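Local coordinates for protein 5-Carboxyvanillate Decarboxylase (Novosphingobium aromaticivorans, PDB 4QRN) that probably catalyses the metal-dependent decarboxylation of 5-carboxyvanillate, as a manganese-binding member of the amidohydrolase superfamily, at residues P155-P158 with E159-A162; M278-A281 with G282-Q286; T297-G300 with Y301-N305; K359-F363 with Q364-E368. All coordinates share one frame; numbering follows the deposited sequence.

Interaction 1. Residues P155-P158 with E159-A162; sequences PQDP and EWSA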
ATOM      1  N   PRO A 155       2.212 -22.914 -10.517  1.00  9.77           N
ATOM      2  CA  PRO A 155       1.890 -23.318  -9.142  1.00 10.59           C
ATOM      3  C   PRO A 155       0.592 -24.083  -9.041  1.00 11.28           C
ATOM      4  O   PRO A 155       0.355 -24.716  -8.012  1.00 13.06           O
ATOM      5  CB  PRO A 155       1.841 -21.989  -8.385  1.00 10.57           C
ATOM      6  CG  PRO A 155       2.732 -21.081  -9.193  1.00 10.33           C
ATOM      7  CD  PRO A 155       2.405 -21.451 -10.611  1.00  9.75           C
ATOM      8  N   GLN A 156      -0.235 -24.046 -10.081  1.00 11.31           N
ATOM      9  CA  GLN A 156      -1.368 -24.962 -10.161  0.55 12.43           C
ATOM     10  C   GLN A 156      -0.941 -26.414  -9.978  1.00 11.78           C
ATOM     11  O   GLN A 156      -1.743 -27.258  -9.560  1.00 12.79           O
ATOM     12  CB  GLN A 156      -2.017 -24.967 -11.559  0.55 13.21           C
ATOM     13  CG  GLN A 156      -2.444 -23.677 -12.190  0.55 11.66           C
ATOM     14  CD  GLN A 156      -1.374 -23.073 -13.087  0.55 10.09           C
ATOM     15  OE1 GLN A 156      -0.251 -22.831 -12.649  0.55  9.79           O
ATOM     16  NE2 GLN A 156      -1.728 -22.796 -14.346  0.55 10.25           N
ATOM     17  N   ASP A 157       0.318 -26.718 -10.326  1.00 11.50           N
ATOM     18  CA  ASP A 157       0.939 -28.033 -10.120  1.00 11.06           C
ATOM     19  C   ASP A 157       2.238 -27.838  -9.316  1.00 10.70           C
ATOM     20  O   ASP A 157       3.329 -27.671  -9.882  1.00 10.12           O
ATOM     21  CB  ASP A 157       1.228 -28.711 -11.463  1.00 11.55           C
ATOM     22  CG  ASP A 157       1.710 -30.143 -11.315  1.00 12.39           C
ATOM     23  OD1 ASP A 157       2.159 -30.523 -10.212  1.00 13.07           O
ATOM     24  OD2 ASP A 157       1.650 -30.879 -12.326  1.00 13.94           O
ATOM     25  N   PRO A 158       2.129 -27.807  -7.982  1.00 10.42           N
ATOM     26  CA  PRO A 158       3.321 -27.511  -7.177  1.00 10.79           C
ATOM     27  C   PRO A 158       4.411 -28.561  -7.298  1.00 10.57           C
ATOM     28  O   PRO A 158       5.583 -28.209  -7.214  1.00 10.65           O
ATOM     29  CB  PRO A 158       2.788 -27.418  -5.735  1.00 11.93           C
ATOM     30  CG  PRO A 158       1.356 -27.165  -5.874  1.00 13.17           C
ATOM     31  CD  PRO A 158       0.906 -27.826  -7.167  1.00 11.28           C
ATOM     32  N   GLU A 159       4.050 -29.818  -7.499  1.00 11.03           N
ATOM     33  CA  GLU A 159       5.058 -30.851  -7.609  1.00 11.92           C
ATOM     34  C   GLU A 159       5.820 -30.737  -8.930  1.00 11.51           C
ATOM     35  O   GLU A 159       7.050 -30.873  -8.961  1.00 11.43           O
ATOM     36  CB  GLU A 159       4.413 -32.226  -7.442  1.00 14.41           C
ATOM     37  CG  GLU A 159       3.877 -32.411  -6.019  1.00 17.85           C
ATOM     38  CD  GLU A 159       3.082 -33.674  -5.843  1.00 21.19           C
ATOM     39  OE1 GLU A 159       3.334 -34.640  -6.601  1.00 22.28           O
ATOM     40  OE2 GLU A 159       2.206 -33.696  -4.942  1.00 23.42           O
ATOM     41  N   TRP A 160       5.122 -30.441 -10.022  1.00 11.47           N
ATOM     42  CA  TRP A 160       5.816 -30.192 -11.282  1.00 10.81           C
ATOM     43  C   TRP A 160       6.695 -28.961 -11.148  1.00 10.24           C
ATOM     44  O   TRP A 160       7.835 -28.928 -11.619  1.00 10.43           O
ATOM     45  CB  TRP A 160       4.841 -30.000 -12.450  1.00 10.68           C
ATOM     46  CG  TRP A 160       5.557 -29.665 -13.719  1.00 11.80           C
ATOM     47  CD1 TRP A 160       6.079 -30.551 -14.613  1.00 14.29           C
ATOM     48  CD2 TRP A 160       5.873 -28.357 -14.213  1.00 11.58           C
ATOM     49  NE1 TRP A 160       6.683 -29.874 -15.640  1.00 15.11           N
ATOM     50  CE2 TRP A 160       6.576 -28.526 -15.413  1.00 13.68           C
ATOM     51  CE3 TRP A 160       5.614 -27.060 -13.764  1.00 11.10           C
ATOM     52  CZ2 TRP A 160       7.042 -27.446 -16.161  1.00 13.35           C
ATOM     53  CZ3 TRP A 160       6.090 -25.978 -14.503  1.00 11.67           C
ATOM     54  CH2 TRP A 160       6.786 -26.184 -15.696  1.00 13.06           C
ATOM     55  N   SER A 161       6.165 -27.934 -10.480  1.00  9.49           N
ATOM     56  CA  SER A 161       6.929 -26.703 -10.299  1.00  9.41           C
ATOM     57  C   SER A 161       8.227 -26.955  -9.534  1.00  8.95           C
ATOM     58  O   SER A 161       9.260 -26.389  -9.861  1.00  9.11           O
ATOM     59  CB  SER A 161       6.081 -25.648  -9.598  1.00  8.98           C
ATOM     60  OG  SER A 161       5.015 -25.188 -10.431  1.00  9.41           O
ATOM     61  N   ALA A 162       8.171 -27.833  -8.536  1.00  8.96           N
ATOM     62  CA  ALA A 162       9.372 -28.219  -7.805  1.00  9.45           C
ATOM     63  C   ALA A 162      10.383 -28.884  -8.742  1.00  9.43           C
ATOM     64  O   ALA A 162      11.583 -28.592  -8.687  1.00  9.89           O
ATOM     65  CB  ALA A 162       9.008 -29.135  -6.647  1.00  9.70           C
TER
HETATM   66  O   HOH W   1       1.426 -31.112  -7.499  1.00 27.04           O

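Interaction 2. Residues M278-A281 with G282-Q286; sequences MHQA and GVRSQ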
ATOM      1  N   MET A 278       0.484  -3.775  14.751  1.00  7.08           N
ATOM      2  CA  MET A 278      -0.817  -4.401  14.593  1.00  7.25           C
ATOM      3  C   MET A 278      -0.740  -5.914  14.478  1.00  7.28           C
ATOM      4  O   MET A 278      -1.674  -6.605  14.914  1.00  8.05           O
ATOM      5  CB  MET A 278      -1.590  -3.761  13.434  1.00  7.85           C
ATOM      6  CG  MET A 278      -1.994  -2.312  13.715  1.00  8.20           C
ATOM      7  SD  MET A 278      -3.060  -2.260  15.191  1.00  8.36           S
ATOM      8  CE  MET A 278      -3.480  -0.534  15.304  1.00  9.10           C
ATOM      9  N   HIS A 279       0.365  -6.438  13.956  1.00  7.56           N
ATOM     10  CA  HIS A 279       0.578  -7.873  13.992  1.00  8.41           C
ATOM     11  C   HIS A 279       0.607  -8.336  15.456  1.00  8.72           C
ATOM     12  O   HIS A 279      -0.093  -9.288  15.847  1.00  9.42           O
ATOM     13  CB  HIS A 279       1.880  -8.260  13.296  1.00  8.99           C
ATOM     14  CG  HIS A 279       2.144  -9.719  13.367  1.00  9.99           C
ATOM     15  ND1 HIS A 279       3.165 -10.245  14.124  1.00 11.53           N
ATOM     16  CD2 HIS A 279       1.480 -10.769  12.835  1.00 11.33           C
ATOM     17  CE1 HIS A 279       3.141 -11.560  14.022  1.00 12.52           C
ATOM     18  NE2 HIS A 279       2.135 -11.902  13.239  1.00 12.19           N
ATOM     19  N   GLN A 280       1.405  -7.655  16.275  1.00  8.69           N
ATOM     20  CA  GLN A 280       1.477  -7.992  17.691  1.00  9.28           C
ATOM     21  C   GLN A 280       0.125  -7.865  18.383  1.00  9.30           C
ATOM     22  O   GLN A 280      -0.256  -8.715  19.190  1.00 10.36           O
ATOM     23  CB  GLN A 280       2.490  -7.100  18.397  1.00 10.86           C
ATOM     24  CG  GLN A 280       3.891  -7.490  18.064  1.00 13.43           C
ATOM     25  CD  GLN A 280       4.247  -8.789  18.687  1.00 16.23           C
ATOM     26  OE1 GLN A 280       3.868  -9.090  19.820  1.00 17.17           O
ATOM     27  NE2 GLN A 280       4.968  -9.595  17.944  1.00 18.53           N
ATOM     28  N   ALA A 281      -0.607  -6.802  18.085  1.00  9.47           N
ATOM     29  CA  ALA A 281      -1.905  -6.593  18.721  1.00 10.60           C
ATOM     30  C   ALA A 281      -2.825  -7.756  18.421  1.00 10.46           C
ATOM     31  O   ALA A 281      -3.527  -8.256  19.297  1.00 12.35           O
ATOM     32  CB  ALA A 281      -2.531  -5.288  18.223  1.00 12.10           C
ATOM     33  N   GLY A 282      -2.808  -8.208  17.172  1.00 10.65           N
ATOM     34  CA  GLY A 282      -3.652  -9.319  16.770  1.00 12.48           C
ATOM     35  C   GLY A 282      -3.236 -10.615  17.442  1.00 13.82           C
ATOM     36  O   GLY A 282      -4.068 -11.361  17.948  1.00 16.51           O
ATOM     37  N   VAL A 283      -1.947 -10.915  17.434  1.00 13.03           N
ATOM     38  CA  VAL A 283      -1.492 -12.171  18.014  1.00 14.01           C
ATOM     39  C   VAL A 283      -1.806 -12.193  19.501  1.00 15.24           C
ATOM     40  O   VAL A 283      -2.288 -13.198  20.015  1.00 17.57           O
ATOM     41  CB  VAL A 283       0.029 -12.360  17.785  1.00 14.00           C
ATOM     42  CG1 VAL A 283       0.609 -13.494  18.644  1.00 15.74           C
ATOM     43  CG2 VAL A 283       0.337 -12.624  16.304  1.00 14.72           C
ATOM     44  N   ARG A 284      -1.547 -11.090  20.188  1.00 14.21           N
ATOM     45  CA  ARG A 284      -1.708 -11.022  21.635  1.00 15.57           C
ATOM     46  C   ARG A 284      -3.170 -11.094  22.070  1.00 16.68           C
ATOM     47  O   ARG A 284      -3.449 -11.491  23.195  1.00 19.57           O
ATOM     48  CB  ARG A 284      -1.068  -9.733  22.158  1.00 16.02           C
ATOM     49  CG  ARG A 284       0.462  -9.685  22.108  1.00 16.56           C
ATOM     50  CD  ARG A 284       0.991  -8.240  22.206  1.00 16.14           C
ATOM     51  NE  ARG A 284       2.454  -8.229  22.164  1.00 16.37           N
ATOM     52  CZ  ARG A 284       3.256  -8.205  23.228  1.00 16.48           C
ATOM     53  NH1 ARG A 284       2.757  -8.150  24.456  1.00 16.57           N
ATOM     54  NH2 ARG A 284       4.572  -8.216  23.070  1.00 18.22           N
ATOM     55  N   SER A 285      -4.099 -10.720  21.204  1.00 15.93           N
ATOM     56  CA  SER A 285      -5.517 -10.762  21.533  1.00 16.87           C
ATOM     57  C   SER A 285      -6.166 -12.012  20.945  1.00 18.03           C
ATOM     58  O   SER A 285      -7.376 -12.183  21.050  1.00 19.17           O
ATOM     59  CB  SER A 285      -6.199  -9.488  21.036  1.00 17.48           C
ATOM     60  OG  SER A 285      -6.124  -9.378  19.629  1.00 18.25           O
ATOM     61  N   GLN A 286      -5.352 -12.893  20.358  1.00 18.89           N
ATOM     62  CA  GLN A 286      -5.833 -14.132  19.734  1.00 22.17           C
ATOM     63  C   GLN A 286      -6.976 -13.844  18.763  1.00 19.61           C
ATOM     64  O   GLN A 286      -7.981 -14.559  18.727  1.00 20.80           O
ATOM     65  CB  GLN A 286      -6.263 -15.128  20.808  1.00 29.33           C
ATOM     66  CG  GLN A 286      -5.139 -15.437  21.784  1.00 36.79           C
ATOM     67  CD  GLN A 286      -5.528 -16.476  22.793  1.00 43.18           C
ATOM     68  OE1 GLN A 286      -6.254 -16.191  23.744  1.00 45.33           O
ATOM     69  NE2 GLN A 286      -5.061 -17.699  22.585  1.00 45.16           N
TER

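Interaction 3. Residues T297-G300 with Y301-N305; sequences TIEG and YLKSN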
ATOM      1  N   THR A 297      10.206 -10.581  14.758  1.00  9.70           N
ATOM      2  CA  THR A 297       9.326  -9.512  14.306  1.00  9.81           C
ATOM      3  C   THR A 297       9.339  -9.441  12.784  1.00  9.38           C
ATOM      4  O   THR A 297      10.225  -9.988  12.116  1.00  9.32           O
ATOM      5  CB  THR A 297       9.788  -8.160  14.862  1.00 10.60           C
ATOM      6  OG1 THR A 297      11.109  -7.910  14.371  1.00 10.67           O
ATOM      7  CG2 THR A 297       9.789  -8.163  16.393  1.00 12.47           C
ATOM      8  N   ILE A 298       8.355  -8.735  12.239  1.00  9.15           N
ATOM      9  CA  ILE A 298       8.337  -8.500  10.800  1.00  9.21           C
ATOM     10  C   ILE A 298       9.609  -7.753  10.389  1.00  8.45           C
ATOM     11  O   ILE A 298      10.218  -8.076   9.363  1.00  9.49           O
ATOM     12  CB  ILE A 298       7.039  -7.769  10.373  1.00  9.83           C
ATOM     13  CG1 ILE A 298       5.846  -8.711  10.644  1.00 10.96           C
ATOM     14  CG2 ILE A 298       7.107  -7.388   8.894  1.00 10.15           C
ATOM     15  CD1 ILE A 298       4.489  -8.064  10.449  1.00 11.12           C
ATOM     16  N   GLU A 299      10.043  -6.788  11.196  1.00  8.89           N
ATOM     17  CA  GLU A 299      11.309  -6.119  10.953  1.00 10.11           C
ATOM     18  C   GLU A 299      12.468  -7.128  10.868  1.00  9.44           C
ATOM     19  O   GLU A 299      13.321  -7.042   9.958  1.00  9.86           O
ATOM     20  CB  GLU A 299      11.554  -5.095  12.052  1.00 11.31           C
ATOM     21  CG  GLU A 299      12.893  -4.410  11.911  1.00 13.56           C
ATOM     22  CD  GLU A 299      13.065  -3.312  12.901  1.00 16.82           C
ATOM     23  OE1 GLU A 299      12.401  -3.349  13.959  1.00 19.01           O
ATOM     24  OE2 GLU A 299      13.856  -2.403  12.619  1.00 18.62           O
ATOM     25  N   GLY A 300      12.496  -8.076  11.804  1.00  9.25           N
ATOM     26  CA  GLY A 300      13.513  -9.105  11.769  1.00  9.75           C
ATOM     27  C   GLY A 300      13.519  -9.893  10.473  1.00  9.30           C
ATOM     28  O   GLY A 300      14.595 -10.155   9.918  1.00 10.16           O
ATOM     29  N   TYR A 301      12.348 -10.275   9.986  1.00  9.02           N
ATOM     30  CA  TYR A 301      12.301 -11.013   8.725  1.00  9.55           C
ATOM     31  C   TYR A 301      12.740 -10.139   7.563  1.00  9.48           C
ATOM     32  O   TYR A 301      13.354 -10.648   6.632  1.00  9.63           O
ATOM     33  CB  TYR A 301      10.902 -11.592   8.443  1.00  9.71           C
ATOM     34  CG  TYR A 301      10.494 -12.626   9.465  1.00  9.35           C
ATOM     35  CD1 TYR A 301      11.221 -13.811   9.617  1.00  9.78           C
ATOM     36  CD2 TYR A 301       9.414 -12.408  10.307  1.00  9.51           C
ATOM     37  CE1 TYR A 301      10.862 -14.750  10.569  1.00 10.55           C
ATOM     38  CE2 TYR A 301       9.056 -13.325  11.263  1.00 10.48           C
ATOM     39  CZ  TYR A 301       9.781 -14.490  11.396  1.00 10.66           C
ATOM     40  OH  TYR A 301       9.408 -15.363  12.390  1.00 11.18           O
ATOM     41  N   LEU A 302      12.413  -8.849   7.579  1.00  9.69           N
ATOM     42  CA  LEU A 302      12.900  -7.995   6.490  1.00 10.94           C
ATOM     43  C   LEU A 302      14.411  -7.969   6.455  1.00 11.50           C
ATOM     44  O   LEU A 302      15.004  -7.942   5.381  1.00 13.80           O
ATOM     45  CB  LEU A 302      12.378  -6.572   6.592  1.00 11.57           C
ATOM     46  CG  LEU A 302      10.886  -6.387   6.376  1.00 13.01           C
ATOM     47  CD1 LEU A 302      10.614  -4.899   6.393  1.00 14.46           C
ATOM     48  CD2 LEU A 302      10.407  -7.007   5.080  1.00 14.08           C
ATOM     49  N   LYS A 303      15.045  -8.001   7.613  1.00 10.20           N
ATOM     50  CA  LYS A 303      16.491  -7.895   7.669  1.00 11.10           C
ATOM     51  C   LYS A 303      17.210  -9.216   7.396  1.00 10.67           C
ATOM     52  O   LYS A 303      18.390  -9.190   7.080  1.00 12.36           O
ATOM     53  CB  LYS A 303      16.915  -7.321   9.015  1.00 14.44           C
ATOM     54  CG  LYS A 303      16.527  -5.853   9.180  1.00 19.51           C
ATOM     55  CD  LYS A 303      16.972  -5.328  10.527  1.00 25.43           C
ATOM     56  CE  LYS A 303      16.810  -3.825  10.639  1.00 30.82           C
ATOM     57  NZ  LYS A 303      17.349  -3.333  11.936  1.00 33.92           N
ATOM     58  N   SER A 304      16.527 -10.353   7.504  1.00 10.26           N
ATOM     59  CA  SER A 304      17.185 -11.654   7.308  1.00 10.90           C
ATOM     60  C   SER A 304      16.688 -12.464   6.119  1.00  8.91           C
ATOM     61  O   SER A 304      17.431 -13.337   5.657  1.00 10.29           O
ATOM     62  CB  SER A 304      17.062 -12.506   8.551  1.00 12.94           C
ATOM     63  OG  SER A 304      15.722 -12.736   8.884  1.00 14.20           O
ATOM     64  N   ASN A 305      15.471 -12.215   5.648  1.00  8.24           N
ATOM     65  CA  ASN A 305      14.854 -13.093   4.647  1.00  8.22           C
ATOM     66  C   ASN A 305      14.216 -12.393   3.467  1.00  7.41           C
ATOM     67  O   ASN A 305      13.842 -13.079   2.523  1.00  8.67           O
ATOM     68  CB  ASN A 305      13.792 -13.991   5.289  1.00  8.82           C
ATOM     69  CG  ASN A 305      14.375 -14.947   6.290  1.00  9.78           C
ATOM     70  OD1 ASN A 305      14.434 -14.663   7.497  1.00 11.33           O
ATOM     71  ND2 ASN A 305      14.821 -16.092   5.808  1.00  9.78           N
TER

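Interaction 4. Residues K359-F363 with Q364-E368; sequences KKKFF and QTNAE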
ATOM      1  N   LYS A 359      26.756   2.818  -3.521  1.00  7.43           N
ATOM      2  CA  LYS A 359      26.237   2.822  -4.879  1.00  7.24           C
ATOM      3  C   LYS A 359      26.633   1.540  -5.626  1.00  7.24           C
ATOM      4  O   LYS A 359      25.841   0.995  -6.406  1.00  7.68           O
ATOM      5  CB  LYS A 359      26.674   4.109  -5.588  1.00  7.85           C
ATOM      6  CG  LYS A 359      26.019   4.371  -6.935  1.00  8.01           C
ATOM      7  CD  LYS A 359      26.359   5.745  -7.477  1.00  8.14           C
ATOM      8  CE  LYS A 359      25.634   6.874  -6.762  1.00  8.77           C
ATOM      9  NZ  LYS A 359      26.281   8.196  -7.068  1.00  7.83           N
ATOM     10  N   LYS A 360      27.861   1.067  -5.410  1.00  7.53           N
ATOM     11  CA  LYS A 360      28.306  -0.180  -6.034  1.00  7.66           C
ATOM     12  C   LYS A 360      27.540  -1.396  -5.503  1.00  7.03           C
ATOM     13  O   LYS A 360      27.239  -2.314  -6.271  1.00  7.25           O
ATOM     14  CB  LYS A 360      29.827  -0.351  -5.874  1.00  8.33           C
ATOM     15  CG  LYS A 360      30.341  -1.645  -6.435  1.00  9.57           C
ATOM     16  CD  LYS A 360      31.859  -1.706  -6.400  1.00 11.21           C
ATOM     17  CE  LYS A 360      32.365  -2.937  -7.145  1.00 13.50           C
ATOM     18  NZ  LYS A 360      33.866  -3.053  -7.091  1.00 16.17           N
ATOM     19  N   LYS A 361      27.219  -1.419  -4.212  1.00  7.12           N
ATOM     20  CA  LYS A 361      26.348  -2.478  -3.690  1.00  6.91           C
ATOM     21  C   LYS A 361      24.985  -2.447  -4.395  1.00  6.68           C
ATOM     22  O   LYS A 361      24.480  -3.477  -4.833  1.00  6.65           O
ATOM     23  CB  LYS A 361      26.140  -2.314  -2.187  1.00  7.62           C
ATOM     24  CG  LYS A 361      27.390  -2.600  -1.367  1.00  9.10           C
ATOM     25  CD  LYS A 361      27.072  -2.416   0.123  1.00 10.36           C
ATOM     26  CE  LYS A 361      28.265  -2.725   1.004  1.00 12.66           C
ATOM     27  NZ  LYS A 361      27.857  -2.710   2.451  1.00 14.35           N
ATOM     28  N   PHE A 362      24.391  -1.248  -4.461  1.00  6.74           N
ATOM     29  CA  PHE A 362      23.072  -1.051  -5.051  1.00  6.58           C
ATOM     30  C   PHE A 362      23.022  -1.518  -6.508  1.00  6.20           C
ATOM     31  O   PHE A 362      22.110  -2.245  -6.900  1.00  6.37           O
ATOM     32  CB  PHE A 362      22.713   0.435  -4.909  1.00  7.15           C
ATOM     33  CG  PHE A 362      21.434   0.828  -5.605  1.00  6.79           C
ATOM     34  CD1 PHE A 362      20.194   0.403  -5.124  1.00  7.13           C
ATOM     35  CD2 PHE A 362      21.452   1.638  -6.731  1.00  7.29           C
ATOM     36  CE1 PHE A 362      19.013   0.774  -5.766  1.00  8.23           C
ATOM     37  CE2 PHE A 362      20.265   2.011  -7.371  1.00  8.12           C
ATOM     38  CZ  PHE A 362      19.060   1.583  -6.874  1.00  7.98           C
ATOM     39  N   PHE A 363      23.993  -1.113  -7.320  1.00  6.51           N
ATOM     40  CA  PHE A 363      23.963  -1.436  -8.742  1.00  6.22           C
ATOM     41  C   PHE A 363      24.459  -2.825  -9.093  1.00  6.32           C
ATOM     42  O   PHE A 363      24.039  -3.389 -10.099  1.00  7.13           O
ATOM     43  CB  PHE A 363      24.788  -0.429  -9.548  1.00  6.82           C
ATOM     44  CG  PHE A 363      24.017   0.790 -10.006  1.00  7.21           C
ATOM     45  CD1 PHE A 363      23.077   0.683 -11.019  1.00  7.93           C
ATOM     46  CD2 PHE A 363      24.291   2.052  -9.480  1.00  9.21           C
ATOM     47  CE1 PHE A 363      22.436   1.817 -11.533  1.00  9.44           C
ATOM     48  CE2 PHE A 363      23.622   3.187  -9.956  1.00 10.71           C
ATOM     49  CZ  PHE A 363      22.715   3.056 -10.993  1.00 10.49           C
ATOM     50  N   GLN A 364      25.423  -3.339  -8.321  1.00  6.82           N
ATOM     51  CA  GLN A 364      26.183  -4.524  -8.738  1.00  7.22           C
ATOM     52  C   GLN A 364      26.297  -5.596  -7.674  1.00  7.04           C
ATOM     53  O   GLN A 364      25.883  -6.727  -7.896  1.00  7.32           O
ATOM     54  CB  GLN A 364      27.594  -4.115  -9.169  1.00  7.69           C
ATOM     55  CG  GLN A 364      28.432  -5.326  -9.590  1.00  8.47           C
ATOM     56  CD  GLN A 364      29.890  -4.975  -9.794  1.00  9.85           C
ATOM     57  OE1 GLN A 364      30.256  -3.841 -10.117  1.00  8.83           O
ATOM     58  NE2 GLN A 364      30.748  -5.937  -9.536  1.00 14.00           N
ATOM     59  N   THR A 365      26.951  -5.303  -6.546  1.00  7.35           N
ATOM     60  CA  THR A 365      27.425  -6.420  -5.737  1.00  7.63           C
ATOM     61  C   THR A 365      26.352  -7.060  -4.875  1.00  6.95           C
ATOM     62  O   THR A 365      26.489  -8.240  -4.538  1.00  7.51           O
ATOM     63  CB  THR A 365      28.673  -6.062  -4.914  1.00  8.39           C
ATOM     64  OG1 THR A 365      28.366  -5.005  -4.016  1.00  8.82           O
ATOM     65  CG2 THR A 365      29.817  -5.632  -5.834  1.00  9.38           C
ATOM     66  N   ASN A 366      25.281  -6.344  -4.536  1.00  6.72           N
ATOM     67  CA  ASN A 366      24.183  -7.026  -3.869  1.00  6.92           C
ATOM     68  C   ASN A 366      23.576  -8.093  -4.780  1.00  6.89           C
ATOM     69  O   ASN A 366      23.407  -9.232  -4.361  1.00  7.49           O
ATOM     70  CB  ASN A 366      23.120  -6.033  -3.424  1.00  6.92           C
ATOM     71  CG  ASN A 366      23.578  -5.132  -2.265  1.00  6.82           C
ATOM     72  OD1 ASN A 366      24.572  -5.402  -1.579  1.00  7.43           O
ATOM     73  ND2 ASN A 366      22.825  -4.064  -2.040  1.00  7.25           N
ATOM     74  N   ALA A 367      23.303  -7.736  -6.032  1.00  6.84           N
ATOM     75  CA  ALA A 367      22.762  -8.714  -6.968  1.00  7.02           C
ATOM     76  C   ALA A 367      23.734  -9.879  -7.146  1.00  6.92           C
ATOM     77  O   ALA A 367      23.318 -11.033  -7.211  1.00  7.49           O
ATOM     78  CB  ALA A 367      22.482  -8.045  -8.306  1.00  8.21           C
ATOM     79  N   GLU A 368      25.033  -9.595  -7.237  1.00  7.11           N
ATOM     80  CA  GLU A 368      25.987 -10.694  -7.416  1.00  7.78           C
ATOM     81  C   GLU A 368      25.911 -11.660  -6.235  1.00  8.51           C
ATOM     82  O   GLU A 368      26.011 -12.874  -6.431  1.00  9.34           O
ATOM     83  CB  GLU A 368      27.400 -10.151  -7.579  1.00  8.16           C
ATOM     84  CG  GLU A 368      27.601  -9.497  -8.926  1.00  9.80           C
ATOM     85  CD  GLU A 368      28.941  -8.836  -9.126  1.00 12.07           C
ATOM     86  OE1 GLU A 368      29.595  -8.402  -8.156  1.00 13.42           O
ATOM     87  OE2 GLU A 368      29.312  -8.688 -10.309  1.00 14.17           O
TER
HETATM   88  O   HOH W   2      33.748  -5.646  -8.619  1.00 28.86           O
HETATM   89  O   HOH W   3      22.900  -5.053  -6.729  1.00  7.88           O

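Interaction 1. Residues P155-P158 with E159-A162
D157 and W160 meet where the loop after strand 147-149 turns into helix 158-170, and a capping hydrogen bond links them. With CG anti to its backbone N (chi1 -173°), D157 brings its carboxylate over the first helical turn, where OD1 accepts from W160 N at 3.0 Å. That N-H points almost straight at the oxygen (169°) but comes from above the carboxylate plane, 65° out of it. A water adds a second link: it donates to D157 OD1 and accepts from E159 N, each at 2.9 Å, so an early amide of the helix also finds a partner. The backbone bonds of the turn as a whole follow suit, S161 N donating to D157 O at 2.9 Å, and A162 N to P158 O at 2.9 Å. S161 OG lies 3.1 Å from D157 O and also bonds to the backbone of A154.

Van der Waals contact backs up the polar bonds. D157 OD2 rests 3.3 Å from W160 CB, the two side chains crossing at about a right angle. The same OD2 forms a salt bridge with R126 of helix 122-142, against which the indole of W160 also packs, while P158 and S161 face helix 194-203. Both carboxylate oxygens therefore have partners, and the geometry is that of an aspartate N-cap, here followed by a proline in the first turn, at the start of a helix that follows a strand of the amidohydrolase fold.

Interaction 2. Residues M278-A281 with G282-Q286
Q280 bends at its second torsion (chi2 -70°), and R284, one helical turn later, runs extended from CG to NE; together these shapes bring the glutamine carbonyl to the arginine. R284 NE donates to Q280 OE1 at 2.9 Å, lying in the plane of the amide carbonyl, while the oxygen sits at the edge of the guanidinium, 15° out of its plane. The amide and guanidinium planes themselves are steeply turned, 67° apart.

On another side of the helix, V283 lays its CG2 methyl over one face of the H279 imidazole, 3.9 Å from the ring centroid, in a CH-pi contact displaced toward the rim near NE2. I231 of the second subunit packs on the same histidine, and M278 touches both Q340 of that subunit and a bound nitrobenzoate ligand.

Closer to the end, the hydroxyl of S285 turns back to donate to A281 O at 2.8 Å, reinforcing a weak bond to the same carbonyl from S285 N. Q286 then adopts positive phi, and Q286 N donates to V283 O at 3.1 Å. With R287 N bonded to G282 O, this completes a Schellman motif closing helix 268-284 at the subunit interface.

Interaction 3. Residues T297-G300 with Y301-N305
T297 opens the contact by passing its carbonyl to Y301: T297 O accepts from Y301 N at 3.0 Å and also lies 3.1 Å from ring atom Y301 CD2. T297 is the N-cap residue, its OG1 accepting from G300 N at 2.9 Å. Next comes I298, whose carbonyl takes the amide of L302 at 2.9 Å from I298 O to L302 N; its side chain turns instead to helices 233-248 and 268-284. E299 extends from a CG anti to its backbone N (chi1 177°) and runs side by side with the equally extended K303. Their ends form a long salt bridge, E299 OE2 to K303 NZ at 3.7 Å, beside the backbone bond from K303 N to E299 O. At G300, the carbonyl receives weak bonds from K303 N and S304 N. S304 OG lies 3.0 Å from G300 O, near N305 OD1 as well, and bonds to K296 NZ.

The phenol oxygen of Y301 is held from beyond the helix by D252 and the backbone of K296. Chemically, the two ends differ: side-chain oxygens of T297 and D276 take up the first amides, whereas near the C-terminal end the bonds to G300 O are weak, although N305 N still donates to Y301 O. The long ion pair should contribute only modest electrostatic attraction.

Interaction 4. Residues K359-F363 with Q364-E368
This is a local contact within helix 356-370, close to the C-terminus of the chain, where the helix packs against strands 38-44 and 331-332. Here the backbone widens locally: T365 N donates to K360 O at 3.0 Å and N366 N to K361 O at 3.0 Å, both reaching back five residues. K360 O is gripped twice, since Q364 N also donates to it at 2.9 Å, the two amides arriving from opposite faces of the carbonyl plane.

Such i to i+5 bonding defines a pi-type turn, a bulge in the helix, and the short axes on its two sides diverge by 45°. Water enters the widened backbone, accepting from A367 N at 2.8 Å and lying 2.9 Å from F362 O, one of several acceptors within its reach. N366 places CG opposite its own carbonyl carbon (chi1 -70°), which turns the amide back over K361, with N366 CG 3.2 Å from K361 O; ND2 is held by V331 and E328 backbone oxygens.

K360 and Q364 extend side by side, the methylene K360 CE lying 3.8 Å from Q364 OE1. A second water accepts from both K360 NZ and Q364 NE2. The glutamine amide is fixed from several directions: OE1 accepts from the backbone of L36, and Q364 NE2 donates to E368 OE1 at 3.1 Å. The F363 ring stacks with Y35, while K361 reaches E328 and D329 in salt bridges.

Overall arrangement
Four local contacts here sample a helix start, interior and end on four different helices. They come in series along the chain, all within its amidohydrolase portion. Interactions 2 and 3 lie on successive helices, 268-284 and 298-304, with centres about 17 Å apart, and touch directly, H279 CB lying 3.9 Å from I298 CD1. Interaction 4 lies about 21 Å from interaction 3, centre to centre. Interaction 1 stands on the opposite side of the chain's centre from interaction 4, about 32 Å between centres. Interaction 2 packs against the second subunit, whereas no residue of that subunit touches interactions 1, 3 and 4; helix 356-370 of interaction 4 packs instead on strands 38-44 and 331-332.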